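Local atomic coordinates of membrane protein (Acinetobacter baumannii AB307-0294, PDB entry 5DL5), a protein that probably forms an outer membrane beta-barrel channel of the OprD porin family that lets small molecules, probably including antibiotics, cross the outer membrane. Residues 35-41 with 140-144; 131-135 with 217-221; 159-165 with 192-198. All blocks are in the same frame, centred on the assembly; numbering follows the deposited sequence.

Contact 1: 35-41 with 140-144; sequences RTGYLTR and GRMVP. With C8E ((hydroxyethyloxy)tri(ethyloxy)octane), chain B.
Where the loop bearing Arg141 and Met142 folds back into the lumen of this OprD-family porin, it lies against the inward side of the first barrel strand, and Met142 packs onto Gly37. The methionine chain, curled at both chi2 and chi3, lays its thioether over the strand backbone: SD is 3.7 Å from Gly37 CA, and CE reaches 3.3 Å from the carbonyl O of Arg35. The lack of a side chain at Gly37 is what lets the sulfur come down this close. Beside it, Arg35 leaves the strand with CG anti to the backbone N (chi1 170°) and crosses the methionine obliquely, its CG 4.0 Å from Met142 CE. Its guanidinium passes on toward the loop carbonyls, NH1 standing 3.2 Å from Arg141 O, while Asp424 on the neighbouring strand 416-428 takes up NE in a salt bridge.

An inward-folded third loop that narrows the pore, faced by arginines from the barrel wall, is a recurring feature of this family. Here Arg141 bends at chi2 (-66°) and carries its guanidinium across to Leu39, whose CD1 touches NE at 3.8 Å. Its NH1 donates to the carbonyl O of Gly140 (3.0 Å) from well above the carbonyl plane, and NE is held by Asn92 O; together these bonds restrict rotation of the guanidinium. Arg41 projects into the same basic cluster with Arg420, its NE paired with Glu418. A bound C8E detergent molecule exploits these donors: Arg41 NH1 bonds to ether O15 at 2.9 Å and NH2 to O18 at 3.2 Å, and the end of the detergent, at C20, passes close to Arg141 NH2.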
loop_
_atom_site.group_PDB
_atom_site.type_symbol
_atom_site.label_atom_id
_atom_site.label_comp_id
_atom_site.label_asym_id
_atom_site.label_seq_id
_atom_site.Cartn_x
_atom_site.Cartn_y
_atom_site.Cartn_z
ATOM N N ARG A 35 -13.844 -2.648 -11.028
ATOM C CA ARG A 35 -13.312 -3.638 -10.123
ATOM C C ARG A 35 -14.434 -4.225 -9.327
ATOM O O ARG A 35 -15.250 -3.464 -8.736
ATOM C CB ARG A 35 -12.356 -2.969 -9.140
ATOM C CG ARG A 35 -11.961 -3.897 -8.028
ATOM C CD ARG A 35 -10.837 -3.251 -7.254
ATOM N NE ARG A 35 -9.566 -3.461 -7.871
ATOM C CZ ARG A 35 -8.511 -2.710 -7.645
ATOM N NH1 ARG A 35 -8.575 -1.659 -6.767
ATOM N NH2 ARG A 35 -7.363 -3.033 -8.281
ATOM N N THR A 36 -14.562 -5.540 -9.397
ATOM C CA THR A 36 -15.497 -6.251 -8.538
ATOM C C THR A 36 -14.640 -6.913 -7.442
ATOM O O THR A 36 -13.704 -7.693 -7.737
ATOM C CB THR A 36 -16.237 -7.344 -9.327
ATOM O OG1 THR A 36 -16.611 -6.876 -10.625
ATOM C CG2 THR A 36 -17.444 -7.865 -8.597
ATOM N N GLY A 37 -15.018 -6.699 -6.196
ATOM C CA GLY A 37 -14.317 -7.384 -5.078
ATOM C C GLY A 37 -15.152 -8.104 -4.042
ATOM O O GLY A 37 -16.315 -7.823 -3.815
ATOM N N TYR A 38 -14.479 -9.025 -3.383
ATOM C CA TYR A 38 -15.003 -9.951 -2.416
ATOM C C TYR A 38 -13.882 -10.153 -1.421
ATOM O O TYR A 38 -12.767 -10.549 -1.852
ATOM C CB TYR A 38 -15.174 -11.244 -3.150
ATOM C CG TYR A 38 -15.702 -12.404 -2.347
ATOM C CD1 TYR A 38 -14.855 -13.224 -1.602
ATOM C CD2 TYR A 38 -17.049 -12.740 -2.383
ATOM C CE1 TYR A 38 -15.342 -14.308 -0.880
ATOM C CE2 TYR A 38 -17.544 -13.822 -1.649
ATOM C CZ TYR A 38 -16.667 -14.587 -0.903
ATOM O OH TYR A 38 -17.181 -15.630 -0.187
ATOM N N LEU A 39 -14.130 -9.912 -0.131
ATOM C CA LEU A 39 -13.145 -10.168 0.894
ATOM C C LEU A 39 -13.905 -10.664 2.121
ATOM O O LEU A 39 -14.792 -9.987 2.645
ATOM C CB LEU A 39 -12.360 -8.882 1.204
ATOM C CG LEU A 39 -11.095 -8.960 2.068
ATOM C CD1 LEU A 39 -10.175 -7.677 1.920
ATOM C CD2 LEU A 39 -11.405 -9.315 3.495
ATOM N N THR A 40 -13.561 -11.858 2.564
ATOM C CA THR A 40 -14.134 -12.424 3.766
ATOM C C THR A 40 -13.031 -12.927 4.707
ATOM O O THR A 40 -12.016 -13.518 4.286
ATOM C CB THR A 40 -15.045 -13.666 3.430
ATOM O OG1 THR A 40 -14.237 -14.743 2.957
ATOM C CG2 THR A 40 -16.142 -13.350 2.368
ATOM N N ARG A 41 -13.278 -12.808 5.993
ATOM C CA ARG A 41 -12.417 -13.338 7.078
ATOM C C ARG A 41 -13.310 -14.094 8.080
ATOM O O ARG A 41 -14.224 -13.482 8.719
ATOM C CB ARG A 41 -11.842 -12.171 7.829
ATOM C CG ARG A 41 -10.804 -11.423 7.003
ATOM C CD ARG A 41 -9.748 -10.630 7.827
ATOM N NE ARG A 41 -8.911 -9.918 6.856
ATOM C CZ ARG A 41 -8.071 -8.933 7.129
ATOM N NH1 ARG A 41 -7.964 -8.492 8.317
ATOM N NH2 ARG A 41 -7.382 -8.373 6.182
ATOM N N GLY A 140 -5.238 -1.654 -2.501
ATOM C CA GLY A 140 -5.517 -3.141 -2.413
ATOM C C GLY A 140 -6.955 -3.489 -1.962
ATOM O O GLY A 140 -7.198 -4.594 -1.433
ATOM N N ARG A 141 -7.857 -2.515 -2.009
ATOM C CA ARG A 141 -9.299 -2.719 -1.630
ATOM C C ARG A 141 -10.161 -2.346 -2.809
ATOM O O ARG A 141 -9.783 -2.703 -3.956
ATOM C CB ARG A 141 -9.725 -2.036 -0.284
ATOM C CG ARG A 141 -8.918 -2.537 0.907
ATOM C CD ARG A 141 -9.135 -3.993 1.258
ATOM N NE ARG A 141 -8.403 -4.316 2.486
ATOM C CZ ARG A 141 -7.114 -4.640 2.542
ATOM N NH1 ARG A 141 -6.384 -4.702 1.436
ATOM N NH2 ARG A 141 -6.529 -4.861 3.729
ATOM N N MET A 142 -11.283 -1.654 -2.621
ATOM C CA MET A 142 -12.147 -1.383 -3.806
ATOM C C MET A 142 -11.690 -0.200 -4.653
ATOM O O MET A 142 -11.750 -0.238 -5.910
ATOM C CB MET A 142 -13.570 -1.200 -3.429
ATOM C CG MET A 142 -14.260 -2.413 -2.878
ATOM S SD MET A 142 -14.316 -3.866 -3.930
ATOM C CE MET A 142 -14.990 -3.168 -5.453
ATOM N N VAL A 143 -11.277 0.828 -3.954
ATOM C CA VAL A 143 -10.980 2.112 -4.558
ATOM C C VAL A 143 -9.707 2.715 -3.898
ATOM O O VAL A 143 -9.413 2.442 -2.770
ATOM C CB VAL A 143 -12.175 3.111 -4.444
ATOM C CG1 VAL A 143 -13.339 2.609 -5.270
ATOM C CG2 VAL A 143 -12.669 3.288 -3.007
ATOM N N PRO A 144 -9.058 3.659 -4.596
ATOM C CA PRO A 144 -7.789 4.228 -4.056
ATOM C C PRO A 144 -8.000 5.235 -3.011
ATOM O O PRO A 144 -9.010 5.928 -2.921
ATOM C CB PRO A 144 -7.044 4.759 -5.298
ATOM C CG PRO A 144 -8.079 4.760 -6.435
ATOM C CD PRO A 144 -9.309 4.018 -6.005
HETATM C C6 C8E B . -13.604 -0.128 10.519
HETATM C C7 C8E B . -13.767 -1.469 9.747
HETATM C C8 C8E B . -13.560 -2.763 10.569
HETATM O O9 C8E B . -12.937 -3.877 9.832
HETATM C C10 C8E B . -11.748 -4.237 10.528
HETATM C C11 C8E B . -10.582 -3.341 10.073
HETATM O O12 C8E B . -9.331 -3.937 10.342
HETATM C C13 C8E B . -9.032 -5.171 9.673
HETATM C C14 C8E B . -8.249 -4.918 8.412
HETATM O O15 C8E B . -7.067 -5.704 8.286
HETATM C C16 C8E B . -6.088 -5.667 9.335
HETATM C C17 C8E B . -4.754 -5.841 8.612
HETATM O O18 C8E B . -5.047 -6.616 7.410
HETATM C C19 C8E B . -4.286 -6.247 6.251
HETATM C C20 C8E B . -4.595 -7.231 5.136
HETATM O O21 C8E B . -3.733 -7.216 3.961
#

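Contact 2: 131-135 with 217-221; sequences DLPVL and ERHYA
The Tyr220 ring carries Pro133 on one face, and the Arg218 guanidinium presents an edge to the carbonyl O of Val134. Both groups reach inward from a wall strand of the OprD-type barrel, while their partners sit on a type I beta turn, Leu132 to Leu135, in the loop that folds into the lumen. Pro133 meets the ring with a CH-pi contact: CB lies 3.5 Å from the centroid, only 16° off the ring normal, and CG spreads over the CD2-CE2 side, 3.6 Å from Tyr220 CE2. The pyrrolidine ring and the tyrosine side chain cross at about a right angle. Tyr220 also meets the ring of Tyr242 from the adjacent strand, whose hydroxyl is hydrogen-bonded to the carbonyl O of Pro133, so the turn is gripped from two neighbouring strands.

Val134 sits between the two larger residues, touching both. Its CG1, anti to the carbonyl carbon (chi1 -66°), meets Tyr220 CB at 3.6 Å and, more loosely, Arg218 CG at 4.1 Å. The turn that presents these residues is closed by the bond from Leu135 N to Leu132 O, 3.0 Å long, and the carbonyl O of Val134, within the turn, is the atom Arg218 takes up. On the far side of the guanidinium, NH1 is engaged in a salt bridge with Asp311, which helps fix its rotation and probably balances its charge. Arg218 starts out extended and bends at chi3, a turn that brings NH2 round to the loop. There NH2 donates to Val134 O over a short 2.6 Å, with an almost straight N-H...O angle; the oxygen lies in the guanidinium plane, whereas the nitrogen is tilted from the carbonyl plane.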
loop_
_atom_site.group_PDB
_atom_site.type_symbol
_atom_site.label_atom_id
_atom_site.label_comp_id
_atom_site.label_asym_id
_atom_site.label_seq_id
_atom_site.Cartn_x
_atom_site.Cartn_y
_atom_site.Cartn_z
ATOM N N ASP A 131 2.232 7.218 -4.291
ATOM C CA ASP A 131 2.949 5.945 -4.049
ATOM C C ASP A 131 4.369 6.114 -3.481
ATOM O O ASP A 131 5.238 5.326 -3.740
ATOM C CB ASP A 131 2.911 5.067 -5.282
ATOM C CG ASP A 131 3.677 5.672 -6.498
ATOM O OD1 ASP A 131 4.175 6.794 -6.528
ATOM O OD2 ASP A 131 3.789 4.947 -7.458
ATOM N N LEU A 132 4.562 7.106 -2.644
ATOM C CA LEU A 132 5.844 7.320 -1.941
ATOM C C LEU A 132 5.895 6.203 -0.908
ATOM O O LEU A 132 4.888 5.945 -0.297
ATOM C CB LEU A 132 5.816 8.675 -1.294
ATOM C CG LEU A 132 5.538 9.781 -2.331
ATOM C CD1 LEU A 132 5.544 11.103 -1.668
ATOM C CD2 LEU A 132 6.611 9.804 -3.413
ATOM N N PRO A 133 7.033 5.559 -0.707
ATOM C CA PRO A 133 7.072 4.529 0.288
ATOM C C PRO A 133 6.630 4.964 1.729
ATOM O O PRO A 133 6.203 4.104 2.572
ATOM C CB PRO A 133 8.537 4.102 0.295
ATOM C CG PRO A 133 9.081 4.385 -1.073
ATOM C CD PRO A 133 8.335 5.654 -1.445
ATOM N N VAL A 134 6.921 6.235 2.019
ATOM C CA VAL A 134 6.559 6.818 3.356
ATOM C C VAL A 134 5.143 7.349 3.438
ATOM O O VAL A 134 4.657 7.565 4.581
ATOM C CB VAL A 134 7.533 7.953 3.846
ATOM C CG1 VAL A 134 8.902 7.375 4.111
ATOM C CG2 VAL A 134 7.543 9.089 2.863
ATOM N N LEU A 135 4.439 7.447 2.308
ATOM C CA LEU A 135 3.072 7.965 2.290
ATOM C C LEU A 135 2.327 7.452 1.084
ATOM O O LEU A 135 2.338 8.107 0.079
ATOM C CB LEU A 135 3.087 9.510 2.210
ATOM C CG LEU A 135 1.740 10.196 2.486
ATOM C CD1 LEU A 135 1.448 10.069 3.956
ATOM C CD2 LEU A 135 1.772 11.667 2.148
ATOM N N GLU A 217 7.350 11.215 12.429
ATOM C CA GLU A 217 8.438 11.404 11.499
ATOM C C GLU A 217 8.835 10.041 11.028
ATOM O O GLU A 217 8.876 9.076 11.830
ATOM C CB GLU A 217 9.630 12.180 12.151
ATOM C CG GLU A 217 9.174 13.497 12.724
ATOM C CD GLU A 217 10.241 14.250 13.554
ATOM O OE1 GLU A 217 11.190 13.637 14.191
ATOM O OE2 GLU A 217 10.057 15.498 13.608
ATOM N N ARG A 218 9.067 9.927 9.736
ATOM C CA ARG A 218 9.363 8.644 9.159
ATOM C C ARG A 218 10.339 8.745 8.018
ATOM O O ARG A 218 10.227 9.669 7.201
ATOM C CB ARG A 218 8.075 7.954 8.712
ATOM C CG ARG A 218 8.293 6.594 8.087
ATOM C CD ARG A 218 7.047 5.696 8.246
ATOM N NE ARG A 218 6.012 6.098 7.435
ATOM C CZ ARG A 218 4.672 5.922 7.673
ATOM N NH1 ARG A 218 4.168 5.444 8.804
ATOM N NH2 ARG A 218 3.868 6.432 6.791
ATOM N N HIS A 219 11.340 7.867 8.029
ATOM C CA HIS A 219 12.254 7.750 6.925
ATOM C C HIS A 219 12.258 6.358 6.363
ATOM O O HIS A 219 12.069 5.399 7.124
ATOM C CB HIS A 219 13.649 8.206 7.392
ATOM C CG HIS A 219 13.688 9.641 7.866
ATOM N ND1 HIS A 219 13.462 10.004 9.175
ATOM C CD2 HIS A 219 13.849 10.801 7.180
ATOM C CE1 HIS A 219 13.526 11.317 9.288
ATOM N NE2 HIS A 219 13.746 11.820 8.090
ATOM N N TYR A 220 12.527 6.227 5.070
ATOM C CA TYR A 220 12.543 4.926 4.369
ATOM C C TYR A 220 13.807 4.962 3.517
ATOM O O TYR A 220 14.143 5.983 2.914
ATOM C CB TYR A 220 11.339 4.760 3.448
ATOM C CG TYR A 220 11.365 3.566 2.478
ATOM C CD1 TYR A 220 10.955 2.301 2.884
ATOM C CD2 TYR A 220 11.786 3.735 1.195
ATOM C CE1 TYR A 220 10.968 1.251 2.037
ATOM C CE2 TYR A 220 11.862 2.644 0.340
ATOM C CZ TYR A 220 11.366 1.455 0.757
ATOM O OH TYR A 220 11.377 0.383 -0.046
ATOM N N ALA A 221 14.477 3.823 3.422
ATOM C CA ALA A 221 15.590 3.629 2.485
ATOM C C ALA A 221 15.416 2.254 1.808
ATOM O O ALA A 221 14.947 1.305 2.430
ATOM C CB ALA A 221 16.926 3.616 3.286
#

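Contact 3: 159-165 with 192-198; sequences NLEVVAG and VWGAKYK
Glu161 and Lys196 face each other as a hydrogen-bonded antiparallel pair, joined through the backbone in both directions: Glu161 N to Lys196 O at 3.0 Å and Lys196 N to Glu161 O at 2.9 Å. Their side chains lie next to each other, pointing the same way, and OE1 and NZ form a salt bridge whose hydrogen bond, at 3.3 Å, is weak. The same two-way pairing recurs at Val163 with Gly194 and at Gly165 with Val192, and Lys198 N closes the end of the run on Asn159 O, 3.1 Å away. Between these pairs, CA-H...O contacts tighten the seam, such as Ala195 CA to Glu161 O at 3.1 Å.

On the face of Leu160, Val162 and Tyr197, Leu160 CB meets the edge of the tyrosine ring, 3.7 Å from CD1; Tyr197 CG, anti to the backbone N (chi1 -173°), carries the ring there, and the two side chains cross at about a right angle. Leu160 CD1 and Val162 CG2 both reach toward Ala195 CB.

Farther out, strands 150-157 and 203-212 extend the sheet on either side of the pair. His155 holds OE2 of Glu161, leaving OE1 to the lysine, and Phe199 meets the Tyr197 ring edge-to-face. The face of Leu160, Val162, Ala164, Ala195 and the aromatics is largely apolar, whereas the opposite face mixes the Glu161-Lys196 pair with Val163 and Val192, which pack on Leu132 of the inward-folded loop; this is consistent with a wall between lipid and the barrel interior.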
loop_
_atom_site.group_PDB
_atom_site.type_symbol
_atom_site.label_atom_id
_atom_site.label_comp_id
_atom_site.label_asym_id
_atom_site.label_seq_id
_atom_site.Cartn_x
_atom_site.Cartn_y
_atom_site.Cartn_z
ATOM N N ASN A 159 17.600 9.600 -14.802
ATOM C CA ASN A 159 17.507 8.425 -13.951
ATOM C C ASN A 159 17.407 8.722 -12.468
ATOM O O ASN A 159 17.491 7.770 -11.672
ATOM C CB ASN A 159 18.722 7.515 -14.132
ATOM C CG ASN A 159 19.089 7.310 -15.584
ATOM O OD1 ASN A 159 20.267 7.535 -15.971
ATOM N ND2 ASN A 159 18.129 6.847 -16.383
ATOM N N LEU A 160 17.294 10.016 -12.126
ATOM C CA LEU A 160 17.038 10.444 -10.791
ATOM C C LEU A 160 15.703 11.145 -10.707
ATOM O O LEU A 160 15.514 12.163 -11.418
ATOM C CB LEU A 160 18.124 11.401 -10.367
ATOM C CG LEU A 160 17.823 11.988 -8.949
ATOM C CD1 LEU A 160 18.242 11.014 -7.822
ATOM C CD2 LEU A 160 18.595 13.204 -8.856
ATOM N N GLU A 161 14.854 10.686 -9.789
ATOM C CA GLU A 161 13.626 11.345 -9.453
ATOM C C GLU A 161 13.650 11.906 -8.038
ATOM O O GLU A 161 14.030 11.187 -7.106
ATOM C CB GLU A 161 12.434 10.409 -9.579
ATOM C CG GLU A 161 11.108 11.118 -9.363
ATOM C CD GLU A 161 9.917 10.161 -9.434
ATOM O OE1 GLU A 161 9.775 9.277 -8.550
ATOM O OE2 GLU A 161 9.156 10.212 -10.418
ATOM N N VAL A 162 13.386 13.191 -7.914
ATOM C CA VAL A 162 13.329 13.881 -6.636
ATOM C C VAL A 162 11.919 14.395 -6.461
ATOM O O VAL A 162 11.319 14.968 -7.402
ATOM C CB VAL A 162 14.370 15.026 -6.540
ATOM C CG1 VAL A 162 14.168 15.778 -5.275
ATOM C CG2 VAL A 162 15.824 14.574 -6.629
ATOM N N VAL A 163 11.391 14.237 -5.248
ATOM C CA VAL A 163 10.076 14.714 -4.911
ATOM C C VAL A 163 10.097 15.553 -3.656
ATOM O O VAL A 163 10.954 15.375 -2.791
ATOM C CB VAL A 163 9.073 13.542 -4.736
ATOM C CG1 VAL A 163 9.017 12.746 -6.030
ATOM C CG2 VAL A 163 9.497 12.531 -3.671
ATOM N N ALA A 164 9.151 16.496 -3.597
ATOM C CA ALA A 164 8.831 17.250 -2.409
ATOM C C ALA A 164 7.350 17.557 -2.412
ATOM O O ALA A 164 6.800 17.942 -3.447
ATOM C CB ALA A 164 9.654 18.575 -2.343
ATOM N N GLY A 165 6.680 17.424 -1.266
ATOM C CA GLY A 165 5.236 17.644 -1.233
ATOM C C GLY A 165 4.775 18.064 0.096
ATOM O O GLY A 165 5.428 18.004 1.100
ATOM N N VAL A 192 6.666 15.759 2.737
ATOM C CA VAL A 192 7.373 14.605 2.226
ATOM C C VAL A 192 8.480 15.036 1.289
ATOM O O VAL A 192 8.413 16.098 0.634
ATOM C CB VAL A 192 6.477 13.564 1.488
ATOM C CG1 VAL A 192 5.517 12.943 2.445
ATOM C CG2 VAL A 192 5.759 14.121 0.276
ATOM N N TRP A 193 9.565 14.273 1.259
ATOM C CA TRP A 193 10.637 14.523 0.308
ATOM C C TRP A 193 11.340 13.224 0.072
ATOM O O TRP A 193 11.206 12.253 0.902
ATOM C CB TRP A 193 11.610 15.644 0.858
ATOM C CG TRP A 193 12.259 15.229 2.200
ATOM C CD1 TRP A 193 13.519 14.612 2.361
ATOM C CD2 TRP A 193 11.691 15.307 3.529
ATOM N NE1 TRP A 193 13.689 14.272 3.643
ATOM C CE2 TRP A 193 12.589 14.639 4.385
ATOM C CE3 TRP A 193 10.444 15.739 4.038
ATOM C CZ2 TRP A 193 12.356 14.517 5.796
ATOM C CZ3 TRP A 193 10.169 15.590 5.360
ATOM C CH2 TRP A 193 11.141 15.008 6.266
ATOM N N GLY A 194 12.125 13.131 -1.006
ATOM C CA GLY A 194 12.951 11.955 -1.198
ATOM C C GLY A 194 13.548 11.902 -2.613
ATOM O O GLY A 194 13.322 12.747 -3.437
ATOM N N ALA A 195 14.233 10.833 -2.887
ATOM C CA ALA A 195 14.892 10.692 -4.151
ATOM C C ALA A 195 15.037 9.198 -4.410
ATOM O O ALA A 195 15.189 8.390 -3.474
ATOM C CB ALA A 195 16.260 11.328 -4.126
ATOM N N LYS A 196 15.076 8.866 -5.670
ATOM C CA LYS A 196 15.204 7.502 -6.144
ATOM C C LYS A 196 16.173 7.597 -7.312
ATOM O O LYS A 196 16.058 8.484 -8.166
ATOM C CB LYS A 196 13.859 7.054 -6.675
ATOM C CG LYS A 196 13.873 5.651 -7.214
ATOM C CD LYS A 196 12.501 5.232 -7.744
ATOM C CE LYS A 196 11.419 6.312 -7.756
ATOM N NZ LYS A 196 10.438 6.097 -8.865
ATOM N N TYR A 197 17.100 6.651 -7.379
ATOM C CA TYR A 197 18.136 6.680 -8.391
ATOM C C TYR A 197 18.405 5.271 -8.963
ATOM O O TYR A 197 18.562 4.282 -8.192
ATOM C CB TYR A 197 19.377 7.249 -7.802
ATOM C CG TYR A 197 20.479 7.489 -8.848
ATOM C CD1 TYR A 197 20.227 8.331 -9.933
ATOM C CD2 TYR A 197 21.720 6.856 -8.762
ATOM C CE1 TYR A 197 21.192 8.567 -10.907
ATOM C CE2 TYR A 197 22.687 7.024 -9.762
ATOM C CZ TYR A 197 22.423 7.888 -10.788
ATOM O OH TYR A 197 23.272 8.146 -11.759
ATOM N N LYS A 198 18.461 5.207 -10.289
ATOM C CA LYS A 198 18.895 3.993 -11.000
ATOM C C LYS A 198 20.375 4.186 -11.354
ATOM O O LYS A 198 20.728 5.003 -12.231
ATOM C CB LYS A 198 18.027 3.819 -12.263
ATOM C CG LYS A 198 18.295 2.477 -12.953
ATOM C CD LYS A 198 17.620 2.444 -14.314
ATOM C CE LYS A 198 18.028 1.154 -14.961
ATOM N NZ LYS A 198 17.305 0.927 -16.187
#

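How the contacts relate
From the N terminus, the first barrel strand supplies 35-41, and the chain passes through several wall strands before entering the inward-folded loop. That loop gives 131-135 to contact 2 and then 140-144, which closes contact 1; contact 2 closes only at 217-221, so the two cross. Contact 3, pairing neighbouring wall strands, opens and closes inside the loop of contact 2 and follows contact 1 in series. The lumen loop is thus fixed to walls on opposite sides of the chain's centre. Contacts 2 and 3 touch, Leu132 CD1 lying 3.6 Å from Val192 CG2, whereas contact 1 stays about 10 Å from contact 2 at the nearest atoms.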